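Local coordinates for MsStt7d protein (Micromonas, PDB 4IX3) that probably acts as an ATP-dependent protein kinase, this piece being the catalytic domain of a homolog of the state transition kinase Stt7, at residues B[66-71]-B[200-205]; B[154-159]-B[184-189]; B[25-28]-B[34-37]; B[47-52]-B[101-106]; B[139-144]-B[264-269]. All coordinates share one frame; numbering follows the deposited sequence. Where two conformers were deposited one is given.

Contact 1. Residues B[66-71]-B[200-205]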
# COMPACT_ATOMS: atom_id res chain seq x y z
N GLU B 66 -0.86 -1.13 -15.00
CA GLU B 66 -2.29 -0.92 -14.86
C GLU B 66 -2.83 -0.13 -16.05
O GLU B 66 -3.91 -0.42 -16.60
CB GLU B 66 -2.60 -0.19 -13.56
CG GLU B 66 -4.07 0.08 -13.40
CD GLU B 66 -4.44 0.58 -12.01
OE1 GLU B 66 -3.49 0.74 -11.20
OE2 GLU B 66 -5.63 0.86 -11.77
N MET B 67 -2.08 0.87 -16.51
CA MET B 67 -2.47 1.64 -17.68
C MET B 67 -2.55 0.75 -18.91
O MET B 67 -3.59 0.81 -19.61
CB MET B 67 -1.44 2.76 -17.89
CG MET B 67 -1.79 3.59 -19.11
SD MET B 67 -0.75 5.10 -19.26
CE MET B 67 0.83 4.36 -19.63
N ASP B 68 -1.50 -0.02 -19.17
CA ASP B 68 -1.46 -0.89 -20.35
C ASP B 68 -2.67 -1.87 -20.32
O ASP B 68 -3.34 -2.11 -21.36
CB ASP B 68 -0.19 -1.74 -20.39
CG ASP B 68 1.09 -0.92 -20.61
OD1 ASP B 68 1.00 0.21 -21.13
OD2 ASP B 68 2.20 -1.47 -20.33
N VAL B 69 -2.91 -2.51 -19.17
CA VAL B 69 -4.01 -3.49 -19.08
C VAL B 69 -5.33 -2.75 -19.27
O VAL B 69 -6.24 -3.29 -19.93
CB VAL B 69 -3.96 -4.28 -17.74
CG1 VAL B 69 -5.21 -5.15 -17.57
CG2 VAL B 69 -2.68 -5.10 -17.65
N ASN B 70 -5.50 -1.53 -18.76
CA ASN B 70 -6.73 -0.76 -19.02
C ASN B 70 -6.91 -0.45 -20.49
O ASN B 70 -8.02 -0.55 -20.98
CB ASN B 70 -6.77 0.53 -18.22
CG ASN B 70 -7.43 0.35 -16.87
OD1 ASN B 70 -8.65 0.43 -16.77
ND2 ASN B 70 -6.64 0.11 -15.83
N TYR B 71 -5.84 -0.16 -21.22
CA TYR B 71 -6.01 0.04 -22.66
C TYR B 71 -6.43 -1.27 -23.31
O TYR B 71 -7.27 -1.28 -24.21
CB TYR B 71 -4.71 0.56 -23.30
CG TYR B 71 -4.52 2.05 -23.15
CD1 TYR B 71 -5.27 2.94 -23.92
CD2 TYR B 71 -3.55 2.58 -22.32
CE1 TYR B 71 -5.10 4.32 -23.86
CE2 TYR B 71 -3.34 3.96 -22.27
CZ TYR B 71 -4.13 4.83 -22.99
OH TYR B 71 -3.94 6.19 -22.90
N GLU B 200 2.80 -8.93 -25.51
CA GLU B 200 3.67 -9.40 -24.42
C GLU B 200 2.84 -9.56 -23.18
O GLU B 200 1.90 -8.78 -22.92
CB GLU B 200 4.79 -8.39 -24.14
CG GLU B 200 5.69 -8.14 -25.35
CD GLU B 200 6.98 -7.46 -24.97
OE1 GLU B 200 7.11 -7.05 -23.79
OE2 GLU B 200 7.85 -7.33 -25.86
N THR B 201 3.20 -10.56 -22.38
CA THR B 201 2.54 -10.69 -21.07
C THR B 201 2.89 -9.50 -20.17
O THR B 201 3.95 -8.87 -20.32
CB THR B 201 2.87 -12.02 -20.34
OG1 THR B 201 4.25 -12.00 -19.95
CG2 THR B 201 2.59 -13.24 -21.24
N LEU B 202 2.00 -9.17 -19.23
CA LEU B 202 2.15 -8.00 -18.34
C LEU B 202 1.84 -8.45 -16.92
O LEU B 202 0.86 -9.15 -16.71
CB LEU B 202 1.22 -6.85 -18.74
CG LEU B 202 1.33 -6.34 -20.18
CD1 LEU B 202 0.15 -5.42 -20.44
CD2 LEU B 202 2.65 -5.65 -20.47
N ASN B 203 2.71 -8.12 -15.97
CA ASN B 203 2.46 -8.37 -14.55
C ASN B 203 2.18 -9.86 -14.23
O ASN B 203 1.34 -10.19 -13.37
CB ASN B 203 1.36 -7.43 -14.06
CG ASN B 203 1.36 -7.23 -12.56
OD1 ASN B 203 2.41 -7.20 -11.94
ND2 ASN B 203 0.18 -7.07 -11.96
N TYR B 204 2.89 -10.73 -14.94
CA TYR B 204 2.62 -12.17 -14.94
C TYR B 204 3.94 -12.90 -14.73
O TYR B 204 4.83 -12.79 -15.54
CB TYR B 204 2.05 -12.51 -16.31
CG TYR B 204 1.51 -13.91 -16.48
CD1 TYR B 204 0.70 -14.49 -15.50
CD2 TYR B 204 1.79 -14.64 -17.62
CE1 TYR B 204 0.14 -15.75 -15.69
CE2 TYR B 204 1.26 -15.92 -17.82
CZ TYR B 204 0.40 -16.45 -16.87
OH TYR B 204 -0.20 -17.70 -17.06
N TYR B 205 4.07 -13.58 -13.60
CA TYR B 205 5.38 -14.10 -13.15
C TYR B 205 5.11 -15.30 -12.24
O TYR B 205 4.01 -15.37 -11.68
CB TYR B 205 6.17 -12.99 -12.43
CG TYR B 205 5.34 -12.20 -11.42
CD1 TYR B 205 5.10 -12.71 -10.14
CD2 TYR B 205 4.73 -10.99 -11.77
CE1 TYR B 205 4.33 -12.01 -9.23
CE2 TYR B 205 3.93 -10.30 -10.87
CZ TYR B 205 3.74 -10.81 -9.60
OH TYR B 205 2.95 -10.15 -8.67

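Contact 2. Residues B[154-159]-B[184-189]. With MG (magnesium ion), chain E.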
# COMPACT_ATOMS: atom_id res chain seq x y z
N GLY B 154 -19.94 -13.41 -16.21
CA GLY B 154 -19.87 -13.11 -17.66
C GLY B 154 -18.71 -12.14 -17.94
O GLY B 154 -17.99 -12.31 -18.90
N SER B 155 -18.52 -11.15 -17.08
CA SER B 155 -17.41 -10.20 -17.27
C SER B 155 -16.05 -10.86 -17.09
O SER B 155 -15.12 -10.63 -17.88
CB SER B 155 -17.55 -9.02 -16.35
OG SER B 155 -18.63 -8.21 -16.76
N LEU B 156 -15.90 -11.67 -16.03
CA LEU B 156 -14.66 -12.43 -15.87
C LEU B 156 -14.36 -13.33 -17.06
O LEU B 156 -13.22 -13.44 -17.51
CB LEU B 156 -14.65 -13.20 -14.53
CG LEU B 156 -14.60 -12.29 -13.29
CD1 LEU B 156 -14.83 -13.11 -12.04
CD2 LEU B 156 -13.24 -11.59 -13.25
N ALA B 157 -15.40 -14.00 -17.59
CA ALA B 157 -15.21 -14.83 -18.77
C ALA B 157 -14.70 -13.99 -19.94
O ALA B 157 -13.79 -14.43 -20.66
CB ALA B 157 -16.49 -15.55 -19.14
N ARG B 158 -15.27 -12.80 -20.14
CA ARG B 158 -14.77 -11.95 -21.24
C ARG B 158 -13.34 -11.45 -20.98
O ARG B 158 -12.51 -11.41 -21.91
CB ARG B 158 -15.71 -10.75 -21.38
CG ARG B 158 -17.05 -11.14 -22.00
CD ARG B 158 -18.05 -9.97 -22.02
NE ARG B 158 -17.54 -8.93 -22.91
CZ ARG B 158 -17.81 -7.63 -22.80
NH1 ARG B 158 -18.55 -7.17 -21.79
NH2 ARG B 158 -17.32 -6.79 -23.70
N LEU B 159 -12.98 -11.11 -19.73
CA LEU B 159 -11.59 -10.77 -19.41
C LEU B 159 -10.65 -11.92 -19.70
O LEU B 159 -9.61 -11.79 -20.38
CB LEU B 159 -11.47 -10.28 -17.97
CG LEU B 159 -12.11 -8.91 -17.75
CD1 LEU B 159 -12.29 -8.59 -16.27
CD2 LEU B 159 -11.34 -7.76 -18.39
N LEU B 184 -23.38 -4.72 -12.78
CA LEU B 184 -22.11 -4.61 -12.04
C LEU B 184 -20.95 -4.40 -12.98
O LEU B 184 -20.85 -5.06 -14.02
CB LEU B 184 -21.85 -5.90 -11.26
CG LEU B 184 -22.82 -6.23 -10.10
CD1 LEU B 184 -22.22 -7.31 -9.22
CD2 LEU B 184 -23.26 -5.00 -9.32
N LYS B 185 -20.07 -3.49 -12.59
CA LYS B 185 -18.78 -3.32 -13.26
C LYS B 185 -17.63 -3.53 -12.24
O LYS B 185 -17.75 -3.11 -11.09
CB LYS B 185 -18.66 -1.94 -13.91
CG LYS B 185 -19.67 -1.70 -15.07
CD LYS B 185 -19.49 -0.34 -15.68
CE LYS B 185 -20.47 -0.14 -16.84
NZ LYS B 185 -20.24 1.20 -17.48
N LEU B 186 -16.56 -4.13 -12.72
CA LEU B 186 -15.31 -4.25 -11.93
C LEU B 186 -14.57 -2.92 -11.94
O LEU B 186 -14.56 -2.22 -12.95
CB LEU B 186 -14.43 -5.35 -12.51
CG LEU B 186 -14.97 -6.76 -12.15
CD1 LEU B 186 -14.49 -7.78 -13.16
CD2 LEU B 186 -14.53 -7.21 -10.77
N ILE B 187 -13.86 -2.63 -10.86
CA ILE B 187 -12.83 -1.62 -10.90
C ILE B 187 -11.50 -2.29 -10.54
O ILE B 187 -11.46 -3.46 -10.10
CB ILE B 187 -13.07 -0.47 -9.93
CG1 ILE B 187 -13.19 -0.95 -8.48
CG2 ILE B 187 -14.33 0.30 -10.35
CD1 ILE B 187 -12.90 0.15 -7.46
N ASP B 188 -10.42 -1.53 -10.69
CA ASP B 188 -9.12 -1.82 -10.08
C ASP B 188 -8.40 -2.98 -10.77
O ASP B 188 -8.35 -4.13 -10.25
CB ASP B 188 -9.24 -2.04 -8.57
CG ASP B 188 -7.89 -2.41 -7.99
OD1 ASP B 188 -6.83 -2.00 -8.57
OD2 ASP B 188 -7.90 -3.20 -6.97
N LEU B 189 -7.80 -2.68 -11.92
CA LEU B 189 -6.94 -3.61 -12.61
C LEU B 189 -5.48 -3.42 -12.17
O LEU B 189 -4.54 -3.87 -12.85
CB LEU B 189 -7.06 -3.41 -14.13
CG LEU B 189 -8.42 -3.80 -14.71
CD1 LEU B 189 -8.69 -3.12 -16.03
CD2 LEU B 189 -8.67 -5.30 -14.76
MG MG E . -6.54 -3.90 -5.57
O HOH W 1 -18.57 -6.61 -14.65
O HOH W 2 -5.50 -4.91 -7.05
O HOH W 3 -5.45 -2.16 -6.15
O HOH W 4 -7.51 -2.77 -4.23
O HOH W 5 -5.13 -4.41 -4.25

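Contact 3. Residues B[25-28]-B[34-37]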
# COMPACT_ATOMS: atom_id res chain seq x y z
N PRO B 25 -9.86 16.75 -2.98
CA PRO B 25 -9.10 16.13 -1.89
C PRO B 25 -9.84 14.98 -1.20
O PRO B 25 -11.09 14.96 -1.18
CB PRO B 25 -8.89 17.28 -0.91
CG PRO B 25 -9.08 18.54 -1.68
CD PRO B 25 -9.84 18.23 -2.94
N GLY B 26 -9.09 14.01 -0.70
CA GLY B 26 -9.66 12.86 0.01
C GLY B 26 -9.52 11.57 -0.77
O GLY B 26 -10.37 11.27 -1.60
N PRO B 27 -8.47 10.78 -0.51
CA PRO B 27 -8.36 9.52 -1.23
C PRO B 27 -9.59 8.62 -1.12
O PRO B 27 -10.18 8.48 -0.05
CB PRO B 27 -7.12 8.87 -0.61
CG PRO B 27 -6.28 10.05 -0.21
CD PRO B 27 -7.27 11.06 0.31
N LEU B 28 -10.00 8.05 -2.24
CA LEU B 28 -11.13 7.11 -2.32
C LEU B 28 -10.46 5.79 -1.93
O LEU B 28 -11.03 4.69 -1.95
CB LEU B 28 -11.64 7.15 -3.76
CG LEU B 28 -12.91 6.42 -4.17
CD1 LEU B 28 -14.13 6.91 -3.38
CD2 LEU B 28 -13.10 6.68 -5.65
N GLY B 34 -0.78 2.98 -5.37
CA GLY B 34 -1.36 4.23 -5.86
C GLY B 34 -2.45 4.83 -4.99
O GLY B 34 -2.88 4.23 -3.99
N THR B 35 -2.90 6.01 -5.37
CA THR B 35 -3.93 6.72 -4.64
C THR B 35 -5.00 7.14 -5.61
O THR B 35 -4.69 7.68 -6.69
CB THR B 35 -3.37 7.97 -3.92
OG1 THR B 35 -2.20 7.56 -3.17
CG2 THR B 35 -4.38 8.56 -2.96
N VAL B 36 -6.26 6.86 -5.28
CA VAL B 36 -7.42 7.20 -6.12
C VAL B 36 -8.12 8.40 -5.50
O VAL B 36 -8.33 8.44 -4.29
CB VAL B 36 -8.37 5.99 -6.30
CG1 VAL B 36 -9.56 6.42 -7.15
CG2 VAL B 36 -7.63 4.83 -6.95
N PHE B 37 -8.48 9.38 -6.33
CA PHE B 37 -9.24 10.53 -5.92
C PHE B 37 -10.51 10.66 -6.78
O PHE B 37 -10.53 10.21 -7.92
CB PHE B 37 -8.42 11.80 -6.18
CG PHE B 37 -7.13 11.87 -5.42
CD1 PHE B 37 -7.06 12.62 -4.26
CD2 PHE B 37 -6.00 11.26 -5.90
CE1 PHE B 37 -5.87 12.67 -3.55
CE2 PHE B 37 -4.77 11.35 -5.23
CZ PHE B 37 -4.72 12.08 -4.06

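Contact 4. Residues B[47-52]-B[101-106]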
# COMPACT_ATOMS: atom_id res chain seq x y z
N VAL B 47 -15.47 11.84 -12.46
CA VAL B 47 -14.43 10.91 -12.82
C VAL B 47 -13.71 10.41 -11.56
O VAL B 47 -13.89 10.98 -10.47
CB VAL B 47 -13.39 11.53 -13.81
CG1 VAL B 47 -14.12 11.84 -15.12
CG2 VAL B 47 -12.70 12.76 -13.25
N VAL B 48 -12.89 9.39 -11.75
CA VAL B 48 -11.99 8.90 -10.70
C VAL B 48 -10.59 8.97 -11.31
O VAL B 48 -10.40 8.73 -12.49
CB VAL B 48 -12.40 7.47 -10.30
CG1 VAL B 48 -11.32 6.79 -9.51
CG2 VAL B 48 -13.67 7.53 -9.48
N LEU B 49 -9.61 9.33 -10.48
CA LEU B 49 -8.26 9.67 -10.92
C LEU B 49 -7.28 8.90 -10.04
O LEU B 49 -7.47 8.84 -8.83
CB LEU B 49 -8.01 11.17 -10.66
CG LEU B 49 -8.80 12.10 -11.60
CD1 LEU B 49 -9.00 13.45 -10.93
CD2 LEU B 49 -8.08 12.15 -12.94
N LYS B 50 -6.25 8.33 -10.63
CA LYS B 50 -5.26 7.59 -9.83
C LYS B 50 -3.86 8.04 -10.19
O LYS B 50 -3.54 8.14 -11.39
CB LYS B 50 -5.34 6.07 -10.12
CG LYS B 50 -4.41 5.24 -9.21
CD LYS B 50 -4.66 3.73 -9.39
CE LYS B 50 -3.76 2.96 -8.46
NZ LYS B 50 -3.99 1.47 -8.63
N ASN B 51 -3.02 8.20 -9.16
CA ASN B 51 -1.59 8.38 -9.42
C ASN B 51 -0.79 7.37 -8.58
O ASN B 51 -1.39 6.58 -7.83
CB ASN B 51 -1.12 9.83 -9.18
CG ASN B 51 -1.08 10.20 -7.70
OD1 ASN B 51 -1.65 9.49 -6.84
ND2 ASN B 51 -0.41 11.33 -7.39
N ALA B 52 0.52 7.32 -8.78
CA ALA B 52 1.39 6.41 -8.02
C ALA B 52 1.66 7.00 -6.64
O ALA B 52 1.73 8.23 -6.47
CB ALA B 52 2.69 6.18 -8.78
N GLY B 101 -6.90 21.67 -5.93
CA GLY B 101 -7.72 20.99 -6.94
C GLY B 101 -7.08 20.73 -8.29
O GLY B 101 -7.77 20.42 -9.25
N THR B 102 -5.75 20.78 -8.35
CA THR B 102 -5.06 20.60 -9.60
C THR B 102 -4.18 19.37 -9.55
O THR B 102 -3.59 19.02 -8.49
CB THR B 102 -4.22 21.83 -9.97
OG1 THR B 102 -3.42 22.19 -8.84
CG2 THR B 102 -5.11 22.97 -10.39
N LEU B 103 -4.03 18.72 -10.69
CA LEU B 103 -3.21 17.50 -10.76
C LEU B 103 -1.74 17.76 -10.48
O LEU B 103 -1.14 18.69 -11.06
CB LEU B 103 -3.35 16.83 -12.13
CG LEU B 103 -4.76 16.34 -12.45
CD1 LEU B 103 -4.76 15.91 -13.90
CD2 LEU B 103 -5.22 15.23 -11.50
N THR B 104 -1.11 16.91 -9.67
CA THR B 104 0.31 17.08 -9.32
C THR B 104 1.24 16.45 -10.36
O THR B 104 0.83 15.59 -11.19
CB THR B 104 0.57 16.44 -7.94
OG1 THR B 104 0.06 15.11 -7.98
CG2 THR B 104 -0.16 17.20 -6.84
N GLU B 105 2.51 16.85 -10.32
CA GLU B 105 3.53 16.27 -11.22
C GLU B 105 3.46 14.74 -11.24
O GLU B 105 3.45 14.09 -10.17
CB GLU B 105 4.91 16.79 -10.72
CG GLU B 105 6.08 16.29 -11.55
CD GLU B 105 6.63 14.90 -11.17
OE1 GLU B 105 6.74 14.65 -9.93
OE2 GLU B 105 6.99 14.09 -12.08
N GLY B 106 3.53 14.14 -12.43
CA GLY B 106 3.60 12.70 -12.64
C GLY B 106 2.42 12.18 -13.46
O GLY B 106 1.58 12.93 -13.93
O HOH W 6 -0.22 13.76 -5.28
O HOH W 7 0.83 12.76 -9.60

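Contact 5. Residues B[139-144]-B[264-269]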
# COMPACT_ATOMS: atom_id res chain seq x y z
N ALA B 139 -35.70 -8.91 -4.85
CA ALA B 139 -34.93 -8.27 -3.78
C ALA B 139 -34.75 -9.20 -2.58
O ALA B 139 -35.19 -8.91 -1.47
CB ALA B 139 -35.60 -6.97 -3.35
N THR B 140 -34.10 -10.32 -2.85
CA THR B 140 -33.78 -11.34 -1.85
C THR B 140 -32.31 -11.72 -2.00
O THR B 140 -31.69 -11.41 -3.03
CB THR B 140 -34.64 -12.63 -1.99
OG1 THR B 140 -34.40 -13.24 -3.28
CG2 THR B 140 -36.11 -12.32 -1.85
N GLU B 141 -31.74 -12.42 -1.02
CA GLU B 141 -30.36 -12.85 -1.18
C GLU B 141 -30.23 -13.68 -2.46
O GLU B 141 -29.28 -13.47 -3.26
CB GLU B 141 -29.83 -13.64 0.01
CG GLU B 141 -29.48 -12.77 1.21
CD GLU B 141 -30.68 -12.25 1.97
OE1 GLU B 141 -31.59 -13.04 2.33
OE2 GLU B 141 -30.79 -11.02 2.12
N LEU B 142 -31.17 -14.60 -2.71
CA LEU B 142 -31.08 -15.41 -3.92
C LEU B 142 -31.14 -14.55 -5.17
O LEU B 142 -30.35 -14.74 -6.11
CB LEU B 142 -32.21 -16.45 -3.95
CG LEU B 142 -32.26 -17.39 -5.16
CD1 LEU B 142 -30.95 -18.14 -5.34
CD2 LEU B 142 -33.37 -18.43 -4.94
N GLY B 143 -32.07 -13.61 -5.21
CA GLY B 143 -32.26 -12.75 -6.36
C GLY B 143 -31.02 -11.92 -6.68
O GLY B 143 -30.56 -11.90 -7.84
N VAL B 144 -30.44 -11.28 -5.66
CA VAL B 144 -29.27 -10.43 -5.89
C VAL B 144 -28.07 -11.32 -6.24
O VAL B 144 -27.24 -10.94 -7.08
CB VAL B 144 -28.94 -9.45 -4.75
CG1 VAL B 144 -30.07 -8.47 -4.56
CG2 VAL B 144 -28.48 -10.14 -3.47
N GLY B 264 -24.97 -13.20 6.92
CA GLY B 264 -23.96 -13.35 7.98
C GLY B 264 -22.53 -13.55 7.49
O GLY B 264 -21.59 -13.42 8.30
N LEU B 265 -22.32 -13.83 6.18
CA LEU B 265 -20.96 -13.92 5.68
C LEU B 265 -20.47 -12.59 5.11
O LEU B 265 -19.36 -12.55 4.56
CB LEU B 265 -20.83 -15.01 4.63
CG LEU B 265 -21.25 -16.40 5.15
CD1 LEU B 265 -21.10 -17.43 4.05
CD2 LEU B 265 -20.45 -16.78 6.39
N ARG B 266 -21.25 -11.52 5.25
CA ARG B 266 -20.86 -10.24 4.63
C ARG B 266 -19.79 -9.47 5.40
O ARG B 266 -19.21 -8.53 4.88
CB ARG B 266 -22.08 -9.34 4.39
CG ARG B 266 -22.96 -9.99 3.32
CD ARG B 266 -24.22 -9.22 3.05
NE ARG B 266 -24.97 -9.86 1.97
CZ ARG B 266 -26.21 -9.48 1.61
NH1 ARG B 266 -26.80 -8.44 2.22
NH2 ARG B 266 -26.87 -10.12 0.65
N THR B 267 -19.60 -9.81 6.69
CA THR B 267 -18.52 -9.17 7.43
C THR B 267 -17.25 -9.94 7.13
O THR B 267 -17.29 -11.11 6.73
CB THR B 267 -18.79 -9.28 8.93
OG1 THR B 267 -18.94 -10.66 9.26
CG2 THR B 267 -20.04 -8.54 9.30
N ASP B 268 -16.10 -9.30 7.31
CA ASP B 268 -14.83 -9.98 7.13
C ASP B 268 -14.77 -11.20 8.04
O ASP B 268 -14.27 -12.24 7.62
CB ASP B 268 -13.65 -9.08 7.52
CG ASP B 268 -13.37 -7.98 6.52
OD1 ASP B 268 -13.98 -7.87 5.43
OD2 ASP B 268 -12.40 -7.25 6.75
N ALA B 269 -15.21 -11.05 9.30
CA ALA B 269 -15.13 -12.12 10.26
C ALA B 269 -16.02 -13.30 9.88
O ALA B 269 -15.62 -14.46 10.06
CB ALA B 269 -15.50 -11.61 11.66

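Contact 1. Residues B[66-71]-B[200-205]
Leu-202 reaches out of the loop 200-205 and lays one methyl, CD1, against the flank of helix 59-76. That methyl sits 3.7 Å from CB of Asp-68 and 4.0 Å from CG2 of Val-69. The valine side is the buried one. Val-69 has CG1 anti to its backbone N (chi1 172°), which leaves CG2 as the branch that meets the leucine; the two side chains slide past each other in opposite directions. Cys-65, a turn earlier on the same helix, also touches Leu-202. Toward solvent lie Asp-68 and Leu-202, both partly exposed, and there the aspartate touches through CB and not through its carboxylate. Behind the contact the helix is firmly tied: ND2 of Asn-70 gives a bond of 2.9 Å to Glu-66 O, which the backbone N of Asn-70 reaches from the opposite face of the carbonyl plane. Glu-66 itself turns away from the loop and forms a salt bridge with Lys-50. The loop is held by backbone bonding between Leu-202 and Leu-194. Here the activation segment leans on the C-helix, whose glutamate pairs with the ATP-site lysine, as in the protein kinase fold.

Contact 2. Residues B[154-159]-B[184-189]
Leu-186 faces Leu-156 and Leu-159 of helix 141-161, but the second segment first meets that helix through water at Leu-184. Ser-155 OG donates to a water at 2.6 Å, and the same water donates to Leu-184 O at 2.8 Å, a bridge between the serine hydroxyl and the strand carbonyl. Lys-185 points away from the helix, and its NZ is engaged in salt bridges with Glu-114 and Asp-180. Next comes Leu-186, whose CD1 alone does the touching: it lies 3.9 Å from CD1 of Leu-159 and 4.0 Å from CD2 of Leu-156, the latter side chain crossing it at about a right angle. Leu-152, a turn earlier on the helix, and Leu-174 of the partner strand also touch Leu-186. Ile-187 packs on Asn-173 and Ile-175. At Asp-188, two residues beyond the packed leucine and in the loop after the strand, CG is anti to the backbone N (chi1 177°), and the carboxylate binds magnesium through one oxygen, OD2, at 2.1 Å. Its OD1 is 3.6 Å from the metal and accepts instead from Gly-190 N, which helps fix the carboxylate's rotation. Leu-189 turns back inward, onto Asn-70 and Val-73 of helix 59-76. Asp-188, Leu-189 and Gly-190 form the DLG version of the kinase DFG motif. Four waters and Asp-168 complete six ligands round the magnesium, and the two acidic side chains probably offset much of the ion's charge.

Contact 3. Residues B[25-28]-B[34-37]
The stem of the glycine-rich nucleotide loop is closed here, where Leu-28 and Val-36 meet on its two arms. Leu-28 N donates to Val-36 O at 2.7 Å, a short bond, nearly straight at the hydrogen (164°), with the donor tilted 31° from the carbonyl plane. The same oxygen receives a second, weaker approach, a CA-H contact from Pro-27 CA at 3.2 Å. Beyond the backbone, the side chains pair off. Leu-28 swings CG anti to its N (chi1 -173°), bringing CD2 to 3.9 Å from CG1 of Val-36. Pro-27 lies alongside Thr-35, both pointing the same way, with proline CB 3.6 Å from the threonine methyl CG2. The ring of Phe-37 reaches back toward the incoming chain: Gly-26 N stands at its edge, 4.3 Å from CD1, while CG of Pro-27 comes within loose packing distance of CE1. Much of the 25-28 side is exposed. Ser-30 and Gly-31, which bind ADP in this protein, come just after Gly-29. Backbone bonding continues from Val-36 to Gly-29, and strand 45-52 runs antiparallel to strand 34-41 on its other edge, with Val-48 touching both Leu-28 and Val-36.

Contact 4. Residues B[47-52]-B[101-106]
Asn-51 and Thr-104 meet at about a right angle, the amide ND2 standing 3.9 Å from the hydroxyl OG1. Two waters fill in between them. One takes a bond from Asn-51 ND2 at 3.2 Å and also bonds Thr-104 OG1; the other accepts from the same ND2 at 2.9 Å, bonds OG1 as well, and donates to Glu-105 O at 3.0 Å. Both side chains take the crowded position between backbone N and carbonyl carbon (chi1 72° for Asn-51, 52° for Thr-104), which puts amide and hydroxyl at the water pair. Two residues back along the strand, the contact turns apolar. Leu-49 points at the loop; Leu-103 starts off across the contact and only its end comes near, so CD1 of Leu-49 and CD2 of Leu-103 meet at 4.2 Å. Ile-21 of strand 21-23 touches both leucines, and Trp-108 packs on Leu-103 and Asn-51 while its NE1 bonds Thr-104 O. Lys-50, which binds ADP in this protein, projects to the opposite side and is salt-bridged to Glu-66 of helix 59-76. Strand 45-52 lies between strands 34-41 and 106-112 in the N-lobe sheet, with the loop 101-106 leading into the latter.

Contact 5. Residues B[139-144]-B[264-269]
Arg-266 brings NH2 of its guanidinium up to Glu-141 and Val-144 in the helical C-lobe of the kinase fold, where the start of helix 141-161 meets the turn between helices 246-261 and 268-280. The nearest approach is not charge to charge: NH2 of Arg-266 lies 3.8 Å from the methylene CG of Glu-141. Val-144 CG2 adds a looser touch at 4.4 Å to the same nitrogen. Glu-141 bends at chi2 (74°), which turns its carboxylate aside and leaves CG nearest, with OE2 4.3 Å from NH2. The two planes are 62° apart and the oxygen lies well out of the guanidinium plane, so any attraction is probably between charges alone, with no N-H aimed at the oxygen. Further out, Thr-127 OG1 mediates, hydrogen-bonded to both Glu-141 OE2 and Arg-266 NH2. The arginine, extended from CG to NE, is also tied to carbonyls near the end of helix 246-261: NE bonds Gln-259 O, and NH2 bonds Leu-260 O. A positive group here would probably be stabilised by those helix-end carbonyls. Past the arginine, Thr-267 caps the start of helix 268-280, and Ala-269 packs on Glu-105 of the second subunit. On the other segment, Thr-140 is the N-cap of helix 141-161: its OG1 accepts from Gly-143 N at 3.0 Å, with an N-H...O angle of 160°.

From the N terminus, contact 3 closes first, a short loop round the glycine-rich turn. Contact 4 opens next, on the neighbouring strand of the same sheet, and spans the C-helix and strand 84-90 before it closes. Contact 1 opens within that span and closes far beyond it, so the two cross, and the Lys-50 to Glu-66 salt bridge joins them. Contact 5 opens on helix 141-161 and outlasts contact 1, crossing it in turn. Contact 2 falls wholly within both of these longer loops and shares that helix with contact 5; its Leu-189 packs against contact 1. Together they tie N-lobe sheet, C-helix, metal site and C-lobe.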